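Local coordinates for protein afamin (Homo sapiens, PDB 6FAK) that carries hydrophobic molecules in body fluids, binding vitamin E and keeping lipidated Wnt proteins soluble and active, at residues V214-I217 and Y218-I221; A220-S223 and Q224-K228; A37-E40 and E41-L45; T26-A29 and F30-V34. All blocks are in the same frame, centred on the assembly; numbering follows the deposited sequence. Where two conformers were deposited one is given.

In the fold
All four contacts are local, each one or two turns of helix held by i to i+4 backbone bonds. Contacts 1 and 2 share Ala220 and Ile221 and follow helix 216-225 from its first turn to its end, inside the region of the second albumin repeat that forms the pocket for hydrophobic ligands. Contacts 4 and 3 lie on the consecutive helices 22-33 and 39-58 of the first repeat and meet through Phe30, against Met42 and Leu45. Contact 4 is wholly buried; contact 3 lies partly at the surface, where acidic side chains and a capping box join a smaller apolar patch, in contrast to the largely apolar contact 1. In contact 2 the ends of Gln224 and Lys225 reach carbonyls outside the helix.

Contact 1. Residues V214-I217 and Y218-I221; sequences VHFI and YIAI
Tyr218 turns its ring back over the preceding turn of chain, so that Val214 O lies 4.2 Å above the ring plane and over its centre. A first torsion of -33°, well away from a staggered value, brings CD2 to 3.4 Å from His215 CA. At the far end of the ring OH meets Val214 CG1 at 3.6 Å, the two side chains crossing obliquely. Tyr245 of helix 231-250 meets the same ring, its plane nearly parallel. With an alanine here, Val214 CG1 and Tyr245 would probably both lose their aromatic partner, and a gap would open beside the first turn. Ile219 follows: its N donates to His215 O at 3.1 Å, while CD1 stands over the centre of one face of the Phe216 ring, 4.3 Å above it. Ala220 N bonds Phe216 O, and its methyl packs toward Ser338 of helix 326-339. Ile221 N donates to Ile217 O, and its side chain runs beside that of Ile217, pointing the same way, with CD1 3.6 Å from Ile217 CG2. Leu350 and Ile346 of helix 346-363 touch this isoleucine pair. The backbone N-H groups of Ile219, Ala220 and Ile221 are thus used within the helix, and what the contact presents to its neighbours is mainly aliphatic and aromatic, in keeping with its place in the region that forms the pocket for hydrophobic ligands.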
loop_
_atom_site.group_PDB
_atom_site.type_symbol
_atom_site.label_atom_id
_atom_site.label_comp_id
_atom_site.label_asym_id
_atom_site.label_seq_id
_atom_site.Cartn_x
_atom_site.Cartn_y
_atom_site.Cartn_z
ATOM N N VAL A 214 -1.573 12.970 -10.284
ATOM C CA VAL A 214 -2.030 12.233 -9.146
ATOM C C VAL A 214 -3.242 12.777 -8.462
ATOM O O VAL A 214 -4.008 11.965 -8.011
ATOM C CB VAL A 214 -0.824 11.870 -8.205
ATOM C CG1 VAL A 214 -1.262 11.194 -6.914
ATOM C CG2 VAL A 214 0.119 10.951 -8.959
ATOM N N HIS A 215 -3.498 14.098 -8.441
ATOM C CA HIS A 215 -4.699 14.626 -7.748
ATOM C C HIS A 215 -6.048 14.305 -8.459
ATOM O O HIS A 215 -7.146 14.499 -7.889
ATOM C CB HIS A 215 -4.583 16.128 -7.501
ATOM C CG HIS A 215 -5.034 16.971 -8.649
ATOM N ND1 HIS A 215 -4.280 17.133 -9.794
ATOM C CD2 HIS A 215 -6.154 17.711 -8.832
ATOM C CE1 HIS A 215 -4.932 17.899 -10.649
ATOM N NE2 HIS A 215 -6.058 18.288 -10.082
ATOM N N PHE A 216 -5.971 13.767 -9.669
ATOM C CA PHE A 216 -7.130 13.094 -10.261
ATOM C C PHE A 216 -7.634 11.880 -9.458
ATOM O O PHE A 216 -8.854 11.631 -9.377
ATOM C CB PHE A 216 -6.918 12.827 -11.751
ATOM C CG PHE A 216 -7.118 14.058 -12.575
ATOM C CD1 PHE A 216 -6.152 15.083 -12.589
ATOM C CD2 PHE A 216 -8.297 14.274 -13.251
ATOM C CE1 PHE A 216 -6.349 16.255 -13.330
ATOM C CE2 PHE A 216 -8.509 15.454 -13.975
ATOM C CZ PHE A 216 -7.563 16.448 -14.006
ATOM N N ILE A 217 -6.697 11.208 -8.797
ATOM C CA ILE A 217 -7.037 10.145 -7.874
ATOM C C ILE A 217 -7.955 10.656 -6.768
ATOM O O ILE A 217 -8.908 9.997 -6.449
ATOM C CB ILE A 217 -5.786 9.496 -7.203
ATOM C CG1 ILE A 217 -4.964 8.757 -8.230
ATOM C CG2 ILE A 217 -6.188 8.527 -6.070
ATOM C CD1 ILE A 217 -3.662 8.234 -7.651
ATOM N N TYR A 218 -7.643 11.814 -6.180
ATOM C CA TYR A 218 -8.401 12.336 -5.056
ATOM C C TYR A 218 -9.750 12.864 -5.533
ATOM O O TYR A 218 -10.765 12.786 -4.818
ATOM C CB TYR A 218 -7.623 13.427 -4.250
ATOM C CG TYR A 218 -6.096 13.296 -4.139
ATOM C CD1 TYR A 218 -5.500 12.103 -3.700
ATOM C CD2 TYR A 218 -5.255 14.391 -4.396
ATOM C CE1 TYR A 218 -4.099 11.993 -3.608
ATOM C CE2 TYR A 218 -3.871 14.304 -4.259
ATOM C CZ TYR A 218 -3.282 13.096 -3.883
ATOM O OH TYR A 218 -1.895 13.000 -3.813
ATOM N N ILE A 219 -9.788 13.440 -6.730
ATOM C CA ILE A 219 -11.077 13.886 -7.277
ATOM C C ILE A 219 -11.964 12.677 -7.428
ATOM O O ILE A 219 -13.154 12.700 -7.034
ATOM C CB ILE A 219 -10.953 14.624 -8.635
ATOM C CG1 ILE A 219 -10.203 15.960 -8.496
ATOM C CG2 ILE A 219 -12.359 14.870 -9.226
ATOM C CD1 ILE A 219 -9.630 16.492 -9.807
ATOM N N ALA A 220 -11.408 11.604 -7.994
ATOM C CA ALA A 220 -12.240 10.420 -8.242
ATOM C C ALA A 220 -12.748 9.805 -6.940
ATOM O O ALA A 220 -13.906 9.538 -6.856
ATOM C CB ALA A 220 -11.526 9.378 -9.089
ATOM N N ILE A 221 -11.880 9.627 -5.925
ATOM C CA ILE A 221 -12.259 8.996 -4.652
ATOM C C ILE A 221 -13.247 9.859 -3.866
ATOM O O ILE A 221 -14.259 9.351 -3.334
ATOM C CB ILE A 221 -11.033 8.740 -3.738
ATOM C CG1 ILE A 221 -10.147 7.627 -4.309
ATOM C CG2 ILE A 221 -11.462 8.331 -2.309
ATOM C CD1 ILE A 221 -8.758 7.579 -3.674
#

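Contact 2. Residues A220-S223 and Q224-K228; sequences AILS and QKFPK. With PEG (di(hydroxyethyl)ether), chain O.
The Phe226 ring lies beside Leu222, both side chains pointing the same way, with CE2 4.0 Å from Leu222 CD2; over one face, displaced toward the rim, sits Lys225 CG, 3.8 Å above the plane. The amide of Gln224 is the other flat group, and its NE2 reaches Leu344 O and His341 O. This is the C-terminal end of helix 216-225. Gln224 N, Lys225 N and Phe226 N donate to Ala220 O, Ile221 O and Leu222 O in turn, the last bond being 2.8 Å long, and at Phe226 the backbone leaves helical angles. Pro227 has no N-H to continue the series; its CA makes a CA-H...O contact with Ser223 O at 3.3 Å. The Lys225 chain, CG anti to the backbone N (chi1 -170°), extends as far as CE and bends at the end, where NZ bonds Ile293 O and Ser296 O, tying this helix end to the C-terminal end of helix 288-295. Beside Ile221 lies a diethylene glycol, probably from the crystallisation liquor, with O4 3.0 Å from both Ile221 O and Gln224 OE1.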
loop_
_atom_site.group_PDB
_atom_site.type_symbol
_atom_site.label_atom_id
_atom_site.label_comp_id
_atom_site.label_asym_id
_atom_site.label_seq_id
_atom_site.Cartn_x
_atom_site.Cartn_y
_atom_site.Cartn_z
ATOM N N ALA A 220 -11.408 11.604 -7.994
ATOM C CA ALA A 220 -12.240 10.420 -8.242
ATOM C C ALA A 220 -12.748 9.805 -6.940
ATOM O O ALA A 220 -13.906 9.538 -6.856
ATOM C CB ALA A 220 -11.526 9.378 -9.089
ATOM N N ILE A 221 -11.880 9.627 -5.925
ATOM C CA ILE A 221 -12.259 8.996 -4.652
ATOM C C ILE A 221 -13.247 9.859 -3.866
ATOM O O ILE A 221 -14.259 9.351 -3.334
ATOM C CB ILE A 221 -11.033 8.740 -3.738
ATOM C CG1 ILE A 221 -10.147 7.627 -4.309
ATOM C CG2 ILE A 221 -11.462 8.331 -2.309
ATOM C CD1 ILE A 221 -8.758 7.579 -3.674
ATOM N N LEU A 222 -12.925 11.149 -3.722
ATOM C CA LEU A 222 -13.826 12.061 -2.973
ATOM C C LEU A 222 -15.225 12.249 -3.624
ATOM O O LEU A 222 -16.266 12.408 -2.933
ATOM C CB LEU A 222 -13.108 13.369 -2.719
ATOM C CG LEU A 222 -11.815 13.311 -1.877
ATOM C CD1 LEU A 222 -11.080 14.623 -1.863
ATOM C CD2 LEU A 222 -12.178 12.920 -0.439
ATOM N N SER A 223 -15.249 12.281 -4.954
ATOM C CA SER A 223 -16.515 12.415 -5.690
ATOM C C SER A 223 -17.387 11.158 -5.555
ATOM O O SER A 223 -18.602 11.250 -5.445
ATOM C CB SER A 223 -16.266 12.754 -7.178
ATOM O OG SER A 223 -15.484 13.927 -7.370
ATOM N N GLN A 224 -16.768 9.980 -5.539
ATOM C CA GLN A 224 -17.496 8.729 -5.238
ATOM C C GLN A 224 -18.022 8.678 -3.823
ATOM O O GLN A 224 -19.149 8.245 -3.597
ATOM C CB GLN A 224 -16.619 7.484 -5.437
ATOM C CG GLN A 224 -16.820 6.820 -6.748
ATOM C CD GLN A 224 -16.042 5.522 -6.895
ATOM O OE1 GLN A 224 -15.134 5.195 -6.108
ATOM N NE2 GLN A 224 -16.368 4.801 -7.934
ATOM N N LYS A 225 -17.187 9.079 -2.876
ATOM C CA LYS A 225 -17.533 9.023 -1.466
ATOM C C LYS A 225 -18.560 10.073 -1.050
ATOM O O LYS A 225 -19.428 9.790 -0.213
ATOM C CB LYS A 225 -16.264 9.190 -0.628
ATOM C CG LYS A 225 -16.469 8.908 0.852
ATOM C CD LYS A 225 -15.178 9.157 1.606
ATOM C CE LYS A 225 -15.263 8.746 3.075
ATOM N NZ LYS A 225 -14.720 7.364 3.239
ATOM N N PHE A 226 -18.460 11.277 -1.616
ATOM C CA PHE A 226 -19.341 12.400 -1.258
ATOM C C PHE A 226 -20.037 12.897 -2.511
ATOM O O PHE A 226 -19.797 14.008 -2.961
ATOM C CB PHE A 226 -18.536 13.544 -0.630
ATOM C CG PHE A 226 -17.710 13.130 0.560
ATOM C CD1 PHE A 226 -18.297 12.487 1.641
ATOM C CD2 PHE A 226 -16.358 13.424 0.621
ATOM C CE1 PHE A 226 -17.552 12.100 2.739
ATOM C CE2 PHE A 226 -15.596 13.045 1.717
ATOM C CZ PHE A 226 -16.199 12.375 2.784
ATOM N N PRO A 227 -20.935 12.091 -3.072
ATOM C CA PRO A 227 -21.483 12.452 -4.367
ATOM C C PRO A 227 -22.437 13.648 -4.340
ATOM O O PRO A 227 -22.756 14.157 -5.401
ATOM C CB PRO A 227 -22.221 11.195 -4.791
ATOM C CG PRO A 227 -22.562 10.503 -3.532
ATOM C CD PRO A 227 -21.412 10.769 -2.630
ATOM N N LYS A 228 -22.850 14.112 -3.166
ATOM C CA LYS A 228 -23.672 15.329 -3.098
ATOM C C LYS A 228 -22.852 16.633 -2.980
ATOM O O LYS A 228 -23.425 17.704 -3.000
ATOM C CB LYS A 228 -24.726 15.194 -1.976
ATOM C CG LYS A 228 -24.303 15.639 -0.590
ATOM C CD LYS A 228 -25.465 15.630 0.414
ATOM C CE LYS A 228 -25.692 17.010 1.050
ATOM N NZ LYS A 228 -26.235 16.900 2.430
HETATM C C1 PEG O . -9.998 4.036 -1.270
HETATM C C2 PEG O . -11.039 3.694 -2.331
HETATM O O2 PEG O . -12.083 4.664 -2.243
HETATM C C3 PEG O . -13.319 4.301 -2.854
HETATM C C4 PEG O . -14.353 5.363 -2.475
HETATM O O4 PEG O . -14.388 6.402 -3.460
#

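Contact 3. Residues A37-E40 and E41-L45; sequences ATFE and EMEKL
Thr38 and Glu41 reach toward each other with their side chains aslant, and each supplies a polar end to the other's backbone. Glu41 OE1 accepts from Thr38 N at 3.0 Å in a nearly straight bond, the donor standing above the carboxylate plane, 41° out of it. In return Thr38 OG1, set between its own backbone N and carbonyl carbon by a first torsion of 60°, takes a weak bond of 3.4 Å from Glu41 N. The pair is a capping box at the N-terminus of helix 39-58, Thr38 being the N-cap. The carboxylate has further partners: OE2 forms a salt bridge with Lys86 and OE1 bonds His87 NE2. Were Glu41 an alanine, Thr38 N, Lys86 NZ and His87 NE2 would probably each lose this acceptor, and the cap would be weakened. The side chains of Phe39 and Glu43, one turn apart, cross at about a right angle, ring and carboxylate planes 52° apart, with Glu43 OE2 3.6 Å from Phe39 CE2. Tyr143 meets the Phe39 ring edge-to-face. The bent chain of Met42 folds back toward the start of the helix, bringing CE to 3.6 Å from Ala37 CB.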
loop_
_atom_site.group_PDB
_atom_site.type_symbol
_atom_site.label_atom_id
_atom_site.label_comp_id
_atom_site.label_asym_id
_atom_site.label_seq_id
_atom_site.Cartn_x
_atom_site.Cartn_y
_atom_site.Cartn_z
ATOM N N ALA A 37 18.604 2.524 13.425
ATOM C CA ALA A 37 18.791 3.090 14.764
ATOM C C ALA A 37 18.204 2.200 15.872
ATOM O O ALA A 37 17.141 1.553 15.690
ATOM C CB ALA A 37 18.244 4.496 14.864
ATOM N N THR A 38 18.934 2.148 17.000
ATOM C CA THR A 38 18.602 1.324 18.136
ATOM C C THR A 38 17.588 2.070 18.989
ATOM O O THR A 38 17.400 3.278 18.854
ATOM C CB THR A 38 19.866 1.012 19.013
ATOM O OG1 THR A 38 20.427 2.247 19.490
ATOM C CG2 THR A 38 20.948 0.284 18.202
ATOM N N PHE A 39 16.951 1.351 19.891
ATOM C CA PHE A 39 15.994 1.960 20.832
ATOM C C PHE A 39 16.614 2.963 21.807
ATOM O O PHE A 39 15.988 3.969 22.142
ATOM C CB PHE A 39 15.175 0.904 21.597
ATOM C CG PHE A 39 14.019 1.498 22.358
ATOM C CD1 PHE A 39 12.846 1.848 21.707
ATOM C CD2 PHE A 39 14.148 1.807 23.721
ATOM C CE1 PHE A 39 11.793 2.428 22.398
ATOM C CE2 PHE A 39 13.098 2.384 24.421
ATOM C CZ PHE A 39 11.909 2.694 23.752
ATOM N N GLU A 40 17.839 2.705 22.235
ATOM C CA GLU A 40 18.574 3.671 23.057
ATOM C C GLU A 40 18.762 4.992 22.333
ATOM O O GLU A 40 18.646 6.075 22.936
ATOM C CB GLU A 40 19.944 3.119 23.467
ATOM C CG GLU A 40 19.852 1.994 24.489
ATOM C CD GLU A 40 21.207 1.524 25.014
ATOM O OE1 GLU A 40 21.210 0.769 26.016
ATOM O OE2 GLU A 40 22.261 1.892 24.437
ATOM N N GLU A 41 19.075 4.907 21.035
ATOM C CA GLU A 41 19.212 6.106 20.210
ATOM C C GLU A 41 17.889 6.889 20.136
ATOM O O GLU A 41 17.896 8.112 20.229
ATOM C CB GLU A 41 19.835 5.758 18.838
ATOM C CG GLU A 41 21.291 5.256 18.955
ATOM C CD GLU A 41 21.864 4.560 17.704
ATOM O OE1 GLU A 41 21.131 4.113 16.792
ATOM O OE2 GLU A 41 23.110 4.459 17.615
ATOM N N MET A 42 16.757 6.197 20.046
ATOM C CA MET A 42 15.445 6.844 20.017
ATOM C C MET A 42 15.229 7.773 21.228
ATOM O O MET A 42 14.816 8.918 21.072
ATOM C CB MET A 42 14.299 5.807 19.976
ATOM C CG MET A 42 14.222 4.868 18.797
ATOM S SD MET A 42 13.661 5.714 17.324
ATOM C CE MET A 42 14.952 5.292 16.179
ATOM N N GLU A 43 15.543 7.254 22.415
ATOM C CA GLU A 43 15.396 7.945 23.697
ATOM C C GLU A 43 16.139 9.281 23.743
ATOM O O GLU A 43 15.600 10.282 24.228
ATOM C CB GLU A 43 15.868 7.026 24.847
ATOM C CG GLU A 43 15.009 5.767 25.090
ATOM C CD GLU A 43 15.608 4.806 26.129
ATOM O OE1 GLU A 43 16.845 4.547 26.113
ATOM O OE2 GLU A 43 14.839 4.282 26.962
ATOM N N LYS A 44 17.347 9.317 23.182
ATOM C CA LYS A 44 18.112 10.543 23.122
ATOM C C LYS A 44 17.461 11.601 22.236
ATOM O O LYS A 44 17.446 12.779 22.607
ATOM C CB LYS A 44 19.524 10.256 22.640
ATOM C CG LYS A 44 20.323 9.355 23.579
ATOM C CD LYS A 44 21.829 9.432 23.316
ATOM C CE LYS A 44 22.239 8.635 22.091
ATOM N NZ LYS A 44 22.330 7.172 22.376
ATOM N N LEU A 45 16.913 11.208 21.071
ATOM C CA LEU A 45 16.137 12.172 20.258
ATOM C C LEU A 45 14.862 12.644 20.990
ATOM O O LEU A 45 14.502 13.833 20.920
ATOM C CB LEU A 45 15.791 11.641 18.876
ATOM C CG LEU A 45 15.096 12.621 17.888
ATOM C CD1 LEU A 45 15.928 13.851 17.561
ATOM C CD2 LEU A 45 14.755 11.912 16.588
#

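Contact 4. Residues T26-A29 and F30-V34; sequences TIIA and FAQYV
Ile28 places CG2 anti to its backbone N, and Gln32 places CG anti to the carbonyl carbon (chi1 -64°); these settings lay the two side chains side by side, pointing the same way, with Ile28 CG2 3.7 Å from Gln32 OE1. They lie one turn apart in the last turns of helix 22-33. The i to i+4 backbone bonds run without a break from Phe30 N on Thr26 O to Tyr33 N on Ala29 O, and packing along them is tight: Ala31 CB comes to 3.1 Å from Ile27 O. The other end of the Gln32 amide, NE2, bonds Asn149 O and Val152 O beyond helix 134-148. Phe30 swings its ring off the opposite flank of the helix, where Met42 and Leu45 of helix 39-58 and Ile77 of helix 69-78 cover it; the Val34 CG2 methyl lies at the ring edge, in its plane. Val34 is also where the backbone leaves the helix. Tyr33 sends its hydroxyl to Glu250 O, in the second albumin repeat, and to Asn70 ND2, while Lys108 makes a cation-pi contact with its ring. Close to the helix, the same ring holds CD2 3.3 Å from Ala29 O.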
loop_
_atom_site.group_PDB
_atom_site.type_symbol
_atom_site.label_atom_id
_atom_site.label_comp_id
_atom_site.label_asym_id
_atom_site.label_seq_id
_atom_site.Cartn_x
_atom_site.Cartn_y
_atom_site.Cartn_z
ATOM N N THR A 26 8.040 11.362 17.760
ATOM C CA THR A 26 9.464 11.410 17.508
ATOM C C THR A 26 10.057 10.015 17.149
ATOM O O THR A 26 10.913 9.890 16.261
ATOM C CB THR A 26 10.206 12.001 18.738
ATOM O OG1 THR A 26 9.754 13.346 18.952
ATOM C CG2 THR A 26 11.684 12.055 18.487
ATOM N N ILE A 27 9.621 9.009 17.897
ATOM C CA ILE A 27 9.999 7.605 17.673
ATOM C C ILE A 27 9.600 7.180 16.270
ATOM O O ILE A 27 10.421 6.603 15.530
ATOM C CB ILE A 27 9.369 6.690 18.747
ATOM C CG1 ILE A 27 10.109 6.896 20.054
ATOM C CG2 ILE A 27 9.444 5.214 18.348
ATOM C CD1 ILE A 27 9.456 6.197 21.251
ATOM N N ILE A 28 8.348 7.491 15.890
ATOM C CA ILE A 28 7.865 7.104 14.563
ATOM C C ILE A 28 8.783 7.750 13.491
ATOM O O ILE A 28 9.305 7.051 12.635
ATOM C CB ILE A 28 6.432 7.553 14.285
ATOM C CG1 ILE A 28 5.433 6.766 15.163
ATOM C CG2 ILE A 28 6.073 7.340 12.818
ATOM C CD1 ILE A 28 3.990 7.187 15.039
ATOM N N ALA A 29 8.997 9.058 13.585
ATOM C CA ALA A 29 9.822 9.761 12.562
ATOM C C ALA A 29 11.261 9.175 12.461
ATOM O O ALA A 29 11.769 8.918 11.384
ATOM C CB ALA A 29 9.896 11.242 12.889
ATOM N N PHE A 30 11.898 9.047 13.619
ATOM C CA PHE A 30 13.272 8.611 13.709
ATOM C C PHE A 30 13.418 7.188 13.198
ATOM O O PHE A 30 14.259 6.942 12.333
ATOM C CB PHE A 30 13.785 8.733 15.137
ATOM C CG PHE A 30 15.288 8.609 15.298
ATOM C CD1 PHE A 30 16.171 8.562 14.242
ATOM C CD2 PHE A 30 15.809 8.581 16.567
ATOM C CE1 PHE A 30 17.550 8.482 14.445
ATOM C CE2 PHE A 30 17.183 8.445 16.812
ATOM C CZ PHE A 30 18.069 8.431 15.735
ATOM N N ALA A 31 12.503 6.323 13.631
ATOM C CA ALA A 31 12.514 4.898 13.246
ATOM C C ALA A 31 12.275 4.695 11.777
ATOM O O ALA A 31 12.870 3.793 11.170
ATOM C CB ALA A 31 11.506 4.104 14.080
ATOM N N GLN A 32 11.412 5.527 11.174
ATOM C CA GLN A 32 11.164 5.418 9.720
ATOM C C GLN A 32 12.338 5.947 8.881
ATOM O O GLN A 32 12.682 5.336 7.883
ATOM C CB GLN A 32 9.871 6.148 9.308
ATOM C CG GLN A 32 8.622 5.544 9.917
ATOM C CD GLN A 32 7.351 6.154 9.365
ATOM O OE1 GLN A 32 7.240 7.393 9.281
ATOM N NE2 GLN A 32 6.363 5.289 9.043
ATOM N N TYR A 33 12.894 7.106 9.257
ATOM C CA TYR A 33 14.019 7.669 8.557
ATOM C C TYR A 33 15.323 6.877 8.702
ATOM O O TYR A 33 16.115 6.788 7.757
ATOM C CB TYR A 33 14.214 9.137 8.967
ATOM C CG TYR A 33 13.259 10.093 8.235
ATOM C CD1 TYR A 33 13.193 10.126 6.836
ATOM C CD2 TYR A 33 12.485 10.987 8.926
ATOM C CE1 TYR A 33 12.359 11.016 6.175
ATOM C CE2 TYR A 33 11.632 11.878 8.273
ATOM C CZ TYR A 33 11.586 11.883 6.914
ATOM O OH TYR A 33 10.755 12.778 6.273
ATOM N N VAL A 34 15.557 6.326 9.889
ATOM C CA VAL A 34 16.842 5.679 10.234
ATOM C C VAL A 34 16.471 4.337 10.845
ATOM O O VAL A 34 16.367 4.159 12.082
ATOM C CB VAL A 34 17.714 6.536 11.196
ATOM C CG1 VAL A 34 19.105 5.924 11.305
ATOM C CG2 VAL A 34 17.852 7.981 10.718
#